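Local coordinates for 28 kDa product (Pseudomonas syringae pv. phaseolicola, PDB 1UKF), which is the mature 28 kDa form of a self-cleaving, papain-like C58 cysteine protease that elicits the hypersensitive response and probably impairs defence in plants lacking the matching resistance gene, at residues 122-127 and 169-174; 96-99 and 104-107; 142-145 and 151-154. All coordinates share one frame; numbering follows the deposited sequence.

The three contacts share one antiparallel sheet of a papain-like fold and differ in their distance from the catalytic residues Cys18, His132 and Asp147. Interaction 1 packs strand 119-126 against helix 160-173, and its Tyr171 side chain is about 3 Å from the side chains of both His132 and Asp147. Interaction 3 is the hairpin whose first strand runs on to Asp147; the Leu145 side chain is about 4 Å from that of Asp147. In sequence it falls between the two segments of interaction 1, about 17 Å away between centres. Interaction 2 closes earlier, at edge strand 88-97, away from the catalytic residues; its centre lies about 12 Å from that of interaction 1 and about 19 Å from that of interaction 3.

Interaction 1 of 3, residues 122-127 and 169-174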
loop_
_atom_site.group_PDB
_atom_site.type_symbol
_atom_site.label_atom_id
_atom_site.label_comp_id
_atom_site.label_asym_id
_atom_site.label_seq_id
_atom_site.Cartn_x
_atom_site.Cartn_y
_atom_site.Cartn_z
ATOM N N LEU A 122 -1.394 -3.067 0.065
ATOM C CA LEU A 122 -0.446 -3.950 -0.601
ATOM C C LEU A 122 0.829 -4.032 0.213
ATOM O O LEU A 122 1.244 -3.054 0.828
ATOM C CB LEU A 122 -0.100 -3.427 -1.998
ATOM C CG LEU A 122 -1.230 -3.163 -2.996
ATOM C CD1 LEU A 122 -0.656 -2.533 -4.252
ATOM C CD2 LEU A 122 -1.949 -4.459 -3.331
ATOM N N SER A 123 1.450 -5.200 0.229
ATOM C CA SER A 123 2.697 -5.349 0.955
ATOM C C SER A 123 3.796 -5.755 -0.016
ATOM O O SER A 123 3.617 -6.662 -0.828
ATOM C CB SER A 123 2.552 -6.386 2.078
ATOM O OG SER A 123 2.056 -7.619 1.592
ATOM N N LEU A 124 4.917 -5.044 0.043
ATOM C CA LEU A 124 6.063 -5.336 -0.808
ATOM C C LEU A 124 7.028 -6.146 0.036
ATOM O O LEU A 124 7.440 -5.704 1.108
ATOM C CB LEU A 124 6.743 -4.046 -1.275
ATOM C CG LEU A 124 5.875 -3.024 -2.010
ATOM C CD1 LEU A 124 6.730 -1.841 -2.436
ATOM C CD2 LEU A 124 5.230 -3.673 -3.221
ATOM N N ARG A 125 7.368 -7.341 -0.436
ATOM C CA ARG A 125 8.286 -8.210 0.285
ATOM C C ARG A 125 9.681 -8.107 -0.311
ATOM O O ARG A 125 10.000 -8.773 -1.295
ATOM C CB ARG A 125 7.799 -9.646 0.225
ATOM N N PHE A 126 10.504 -7.256 0.289
ATOM C CA PHE A 126 11.870 -7.059 -0.173
ATOM C C PHE A 126 12.681 -8.323 0.092
ATOM O O PHE A 126 12.692 -8.839 1.210
ATOM C CB PHE A 126 12.486 -5.861 0.550
ATOM C CG PHE A 126 11.795 -4.554 0.257
ATOM C CD1 PHE A 126 11.747 -3.548 1.216
ATOM C CD2 PHE A 126 11.201 -4.327 -0.981
ATOM C CE1 PHE A 126 11.116 -2.335 0.948
ATOM C CE2 PHE A 126 10.567 -3.118 -1.260
ATOM C CZ PHE A 126 10.524 -2.119 -0.292
ATOM N N ALA A 127 13.344 -8.818 -0.951
ATOM C CA ALA A 127 14.160 -10.026 -0.871
ATOM C C ALA A 127 14.870 -10.162 0.471
ATOM O O ALA A 127 15.088 -11.273 0.956
ATOM C CB ALA A 127 15.181 -10.037 -2.004
ATOM N N ASP A 169 10.551 -0.876 -10.020
ATOM C CA ASP A 169 11.890 -0.537 -10.491
ATOM C C ASP A 169 12.572 0.433 -9.538
ATOM O O ASP A 169 13.788 0.378 -9.347
ATOM C CB ASP A 169 11.839 0.076 -11.893
ATOM C CG ASP A 169 11.375 -0.910 -12.945
ATOM O OD1 ASP A 169 11.591 -2.126 -12.765
ATOM O OD2 ASP A 169 10.808 -0.461 -13.961
ATOM N N HIS A 170 11.785 1.324 -8.943
ATOM C CA HIS A 170 12.315 2.298 -7.997
ATOM C C HIS A 170 13.007 1.578 -6.844
ATOM O O HIS A 170 14.152 1.881 -6.502
ATOM C CB HIS A 170 11.186 3.169 -7.441
ATOM C CG HIS A 170 11.586 3.991 -6.256
ATOM N ND1 HIS A 170 12.351 5.132 -6.364
ATOM C CD2 HIS A 170 11.359 3.815 -4.933
ATOM C CE1 HIS A 170 12.577 5.624 -5.159
ATOM N NE2 HIS A 170 11.987 4.843 -4.273
ATOM N N TYR A 171 12.310 0.624 -6.240
ATOM C CA TYR A 171 12.885 -0.105 -5.126
ATOM C C TYR A 171 14.038 -1.004 -5.545
ATOM O O TYR A 171 15.046 -1.083 -4.846
ATOM C CB TYR A 171 11.804 -0.899 -4.392
ATOM C CG TYR A 171 10.953 -0.005 -3.520
ATOM C CD1 TYR A 171 9.676 0.395 -3.915
ATOM C CD2 TYR A 171 11.459 0.504 -2.325
ATOM C CE1 TYR A 171 8.928 1.287 -3.138
ATOM C CE2 TYR A 171 10.724 1.391 -1.548
ATOM C CZ TYR A 171 9.464 1.780 -1.959
ATOM O OH TYR A 171 8.755 2.678 -1.189
ATOM N N ASN A 172 13.907 -1.670 -6.688
ATOM C CA ASN A 172 14.987 -2.532 -7.149
ATOM C C ASN A 172 16.250 -1.715 -7.409
ATOM O O ASN A 172 17.362 -2.181 -7.145
ATOM C CB ASN A 172 14.578 -3.279 -8.420
ATOM C CG ASN A 172 13.441 -4.251 -8.181
ATOM O OD1 ASN A 172 13.352 -4.869 -7.119
ATOM N ND2 ASN A 172 12.573 -4.407 -9.176
ATOM N N SER A 173 16.081 -0.494 -7.908
ATOM C CA SER A 173 17.220 0.373 -8.198
ATOM C C SER A 173 17.942 0.783 -6.915
ATOM O O SER A 173 19.102 1.203 -6.952
ATOM C CB SER A 173 16.767 1.627 -8.955
ATOM O OG SER A 173 16.090 2.538 -8.107
ATOM N N LEU A 174 17.251 0.666 -5.786
ATOM C CA LEU A 174 17.822 1.018 -4.489
ATOM C C LEU A 174 18.284 -0.234 -3.752
ATOM O O LEU A 174 18.604 -0.187 -2.565
ATOM C CB LEU A 174 16.787 1.764 -3.644
ATOM C CG LEU A 174 16.358 3.136 -4.163
ATOM C CD1 LEU A 174 15.218 3.668 -3.311
ATOM C CD2 LEU A 174 17.543 4.091 -4.136
#
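Phe126 sets the far end of its ring over one face of Tyr171, with Phe126 CZ 3.4 Å from Tyr171 CD2 and Phe126 CE2 3.9 Å from Tyr171 CG. The ring centroids are 5.1 Å apart and the planes meet at 37°, so the rings meet obliquely. The backbones remain well separated, Phe126 CA and Tyr171 CA being 8.6 Å apart; with CG anti to the carbonyl carbon in both residues (chi1 -63° for Phe126, -76° for Tyr171), the rings reach across that interval. His170 CD2 covers the opposite face of Tyr171, 3.8 Å above the ring plane and over its centre. Leu124 adds one methyl: its CD1 reaches Tyr171 CE1 at 3.9 Å, the two side chains crossing at about a right angle. Leu124, Phe126 and Tyr171 are all buried, and their contact is wholly apolar. The polar end of Tyr171 is held elsewhere, its OH hydrogen-bonded to Asp147 OD2 and Asn149 ND2, while Leu124 and Phe126 both also touch His132. Packing on both ring faces and hydrogen bonds at the hydroxyl thus fix Tyr171 in a second-shell position beside the Cys-His-Asp triad of this papain-like protease, where helix 160-173 packs on the sheet.

Interaction 2 of 3, residues 96-99 and 104-107; sequences VHAS and QLGQ
Strand 88-97 ends at His97, and the chain turns through Ala98 and Ser99 toward helix 102-113; four residues separate segments 96-99 and 104-107, the last two already in that helix. The closest CA atoms of the segments are those of Ala98 and Leu105, 5.8 Å apart. Leu105 carries most of the contact. With CG anti to the backbone N (chi1 175°), its side chain extends toward the strand end, and the two methyls divide the work. CD1 presses on Val96, lying 3.3 Å from Val96 CG1, tighter than usual van der Waals contact, and 4.0 Å from Val96 CB. CD2 approaches Ala98 more loosely, 4.3 Å from Ala98 CB. At the exposed margin, Gln104 sends an extended chain back over the turn, bringing NE2 to 2.9 Å from Ser99 O; the angle is too poor for a hydrogen bond, so the pair is merely close. Other partners place the two apolar residues in the fold: the backbone of Val96 is hydrogen-bonded to Val181 of the neighbouring strand, and Leu105 also touches Ile168 of helix 160-173. The first turn of the helix thus folds back on the strand before it, forming the strand-to-helix turn of a beta-alpha-beta crossover: helix 102-113 joins parallel strands 88-97 and 119-126, skipping strand 178-187 between them.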
loop_
_atom_site.group_PDB
_atom_site.type_symbol
_atom_site.label_atom_id
_atom_site.label_comp_id
_atom_site.label_asym_id
_atom_site.label_seq_id
_atom_site.Cartn_x
_atom_site.Cartn_y
_atom_site.Cartn_z
ATOM N N VAL A 96 1.705 -12.172 -5.655
ATOM C CA VAL A 96 2.215 -12.129 -7.018
ATOM C C VAL A 96 3.735 -12.112 -6.923
ATOM O O VAL A 96 4.317 -11.190 -6.348
ATOM C CB VAL A 96 1.732 -10.866 -7.769
ATOM C CG1 VAL A 96 2.217 -10.902 -9.212
ATOM C CG2 VAL A 96 0.213 -10.784 -7.729
ATOM N N HIS A 97 4.373 -13.140 -7.472
ATOM C CA HIS A 97 5.828 -13.240 -7.430
ATOM C C HIS A 97 6.494 -12.458 -8.552
ATOM O O HIS A 97 5.918 -12.269 -9.621
ATOM C CB HIS A 97 6.263 -14.709 -7.487
ATOM C CG HIS A 97 5.741 -15.534 -6.353
ATOM N ND1 HIS A 97 4.469 -16.065 -6.339
ATOM C CD2 HIS A 97 6.307 -15.888 -5.175
ATOM C CE1 HIS A 97 4.274 -16.711 -5.203
ATOM N NE2 HIS A 97 5.374 -16.619 -4.479
ATOM N N ALA A 98 7.720 -12.012 -8.297
ATOM C CA ALA A 98 8.479 -11.228 -9.265
ATOM C C ALA A 98 9.039 -12.047 -10.423
ATOM O O ALA A 98 9.876 -11.557 -11.181
ATOM C CB ALA A 98 9.611 -10.495 -8.557
ATOM N N SER A 99 8.578 -13.286 -10.559
ATOM C CA SER A 99 9.038 -14.161 -11.637
ATOM C C SER A 99 8.872 -13.476 -12.990
ATOM O O SER A 99 7.762 -13.373 -13.512
ATOM C CB SER A 99 8.247 -15.471 -11.627
ATOM O OG SER A 99 6.866 -15.236 -11.838
ATOM N N GLN A 104 5.807 -7.460 -16.249
ATOM C CA GLN A 104 4.882 -8.562 -16.009
ATOM C C GLN A 104 4.266 -8.439 -14.621
ATOM O O GLN A 104 3.053 -8.577 -14.456
ATOM C CB GLN A 104 5.604 -9.907 -16.128
ATOM C CG GLN A 104 4.688 -11.110 -15.949
ATOM C CD GLN A 104 5.431 -12.431 -16.000
ATOM O OE1 GLN A 104 6.116 -12.737 -16.976
ATOM N NE2 GLN A 104 5.295 -13.227 -14.945
ATOM N N LEU A 105 5.106 -8.182 -13.623
ATOM C CA LEU A 105 4.635 -8.030 -12.252
ATOM C C LEU A 105 3.655 -6.865 -12.183
ATOM O O LEU A 105 2.565 -6.989 -11.624
ATOM C CB LEU A 105 5.816 -7.782 -11.309
ATOM C CG LEU A 105 5.491 -7.473 -9.844
ATOM C CD1 LEU A 105 4.624 -8.574 -9.260
ATOM C CD2 LEU A 105 6.785 -7.335 -9.056
ATOM N N GLY A 106 4.053 -5.736 -12.762
ATOM C CA GLY A 106 3.198 -4.563 -12.767
ATOM C C GLY A 106 1.873 -4.827 -13.455
ATOM O O GLY A 106 0.832 -4.350 -13.011
ATOM N N GLN A 107 1.910 -5.593 -14.542
ATOM C CA GLN A 107 0.700 -5.916 -15.287
ATOM C C GLN A 107 -0.252 -6.790 -14.477
ATOM O O GLN A 107 -1.454 -6.521 -14.417
ATOM C CB GLN A 107 1.058 -6.629 -16.594
ATOM C CG GLN A 107 -0.150 -7.076 -17.403
ATOM C CD GLN A 107 -1.065 -5.922 -17.763
ATOM O OE1 GLN A 107 -0.658 -4.982 -18.446
ATOM N NE2 GLN A 107 -2.309 -5.989 -17.302
#

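Interaction 3 of 3, residues 142-145 and 151-154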
loop_
_atom_site.group_PDB
_atom_site.type_symbol
_atom_site.label_atom_id
_atom_site.label_comp_id
_atom_site.label_asym_id
_atom_site.label_seq_id
_atom_site.Cartn_x
_atom_site.Cartn_y
_atom_site.Cartn_z
ATOM N N GLN A 142 -9.975 6.783 -12.571
ATOM C CA GLN A 142 -8.829 7.271 -11.805
ATOM C C GLN A 142 -8.225 6.273 -10.812
ATOM O O GLN A 142 -8.876 5.867 -9.849
ATOM C CB GLN A 142 -9.238 8.547 -11.062
ATOM C CG GLN A 142 -8.180 9.129 -10.136
ATOM C CD GLN A 142 -8.685 10.348 -9.387
ATOM O OE1 GLN A 142 -9.778 10.332 -8.819
ATOM N NE2 GLN A 142 -7.889 11.411 -9.378
ATOM N N PHE A 143 -6.974 5.889 -11.051
ATOM C CA PHE A 143 -6.270 4.965 -10.166
ATOM C C PHE A 143 -5.324 5.769 -9.275
ATOM O O PHE A 143 -4.455 6.487 -9.773
ATOM C CB PHE A 143 -5.470 3.941 -10.973
ATOM C CG PHE A 143 -4.667 2.997 -10.121
ATOM C CD1 PHE A 143 -5.302 2.088 -9.279
ATOM C CD2 PHE A 143 -3.276 3.036 -10.137
ATOM C CE1 PHE A 143 -4.562 1.232 -8.464
ATOM C CE2 PHE A 143 -2.528 2.182 -9.324
ATOM C CZ PHE A 143 -3.174 1.279 -8.486
ATOM N N LYS A 144 -5.506 5.652 -7.963
ATOM C CA LYS A 144 -4.680 6.366 -6.989
ATOM C C LYS A 144 -3.813 5.379 -6.218
ATOM O O LYS A 144 -4.292 4.328 -5.800
ATOM C CB LYS A 144 -5.555 7.112 -5.978
ATOM C CG LYS A 144 -6.510 8.149 -6.538
ATOM C CD LYS A 144 -7.325 8.754 -5.398
ATOM C CE LYS A 144 -8.275 9.838 -5.879
ATOM N NZ LYS A 144 -9.080 10.380 -4.749
ATOM N N LEU A 145 -2.545 5.726 -6.018
ATOM C CA LEU A 145 -1.640 4.868 -5.269
ATOM C C LEU A 145 -0.830 5.714 -4.299
ATOM O O LEU A 145 -0.298 6.764 -4.664
ATOM C CB LEU A 145 -0.711 4.100 -6.216
ATOM C CG LEU A 145 0.246 3.110 -5.541
ATOM C CD1 LEU A 145 0.537 1.957 -6.483
ATOM C CD2 LEU A 145 1.530 3.818 -5.122
ATOM N N GLY A 151 4.830 9.306 -1.482
ATOM C CA GLY A 151 3.710 10.217 -1.636
ATOM C C GLY A 151 2.608 9.573 -2.452
ATOM O O GLY A 151 2.515 8.341 -2.519
ATOM N N GLU A 152 1.774 10.398 -3.081
ATOM C CA GLU A 152 0.666 9.887 -3.874
ATOM C C GLU A 152 0.913 9.998 -5.371
ATOM O O GLU A 152 1.470 10.990 -5.859
ATOM C CB GLU A 152 -0.637 10.616 -3.512
ATOM C CG GLU A 152 -1.881 9.953 -4.119
ATOM C CD GLU A 152 -3.191 10.577 -3.667
ATOM O OE1 GLU A 152 -3.346 10.847 -2.456
ATOM O OE2 GLU A 152 -4.074 10.779 -4.531
ATOM N N PHE A 153 0.497 8.959 -6.085
ATOM C CA PHE A 153 0.631 8.879 -7.532
ATOM C C PHE A 153 -0.745 8.595 -8.106
ATOM O O PHE A 153 -1.607 8.031 -7.427
ATOM C CB PHE A 153 1.582 7.746 -7.926
ATOM C CG PHE A 153 2.956 7.874 -7.339
ATOM C CD1 PHE A 153 3.209 7.483 -6.027
ATOM C CD2 PHE A 153 3.991 8.419 -8.089
ATOM C CE1 PHE A 153 4.478 7.637 -5.468
ATOM C CE2 PHE A 153 5.260 8.578 -7.544
ATOM C CZ PHE A 153 5.505 8.186 -6.229
ATOM N N GLN A 154 -0.949 8.983 -9.356
ATOM C CA GLN A 154 -2.220 8.751 -10.020
ATOM C C GLN A 154 -2.008 8.450 -11.489
ATOM O O GLN A 154 -1.070 8.955 -12.114
ATOM C CB GLN A 154 -3.136 9.969 -9.870
ATOM C CG GLN A 154 -3.755 10.105 -8.485
ATOM C CD GLN A 154 -4.645 11.323 -8.363
ATOM O OE1 GLN A 154 -5.206 11.794 -9.355
ATOM N NE2 GLN A 154 -4.799 11.830 -7.142
#
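The beta hairpin of strands 142-147 and 151-156, whose first strand runs on to the catalytic Asp147, is built here from two short segments whose axes approach to 4.7 Å, with N-to-C directions at 158°. Leu145 and Phe153 form a hydrogen-bonded pair: Leu145 N gives to Phe153 O at 2.9 Å, and Phe153 N to Leu145 O at 2.7 Å, both nearly straight. Leu145 CD2 approaches Phe153 CD1 at 4.1 Å, on the face where Leu145 meets Leu167 and Phe153 meets Leu163 of helix 160-173. Lys144 and Gln154, a non-hydrogen-bonded pair, point to the other face side by side, with Lys144 CG 3.9 Å from Gln154 CG. There Gln154 OE1 accepts Gln142 NE2 at 2.7 Å, the donor standing above the carbonyl plane and the two amides almost perpendicular. Gln154 NE2 donates to Glu152 OE2 at 2.9 Å, meeting the carboxylate on its anti side. The Gln154 amide is therefore held through both OE1 and NE2, the NE2 bond being the straighter (157° against 134°), which fixes its rotation. A salt bridge from Glu152 OE2 to Arg37 extends this polar chain and would be expected to favour a charged Glu152, while Lys144 runs alongside, its NZ paired with Glu139; the Leu145-Phe153 face stays apolar.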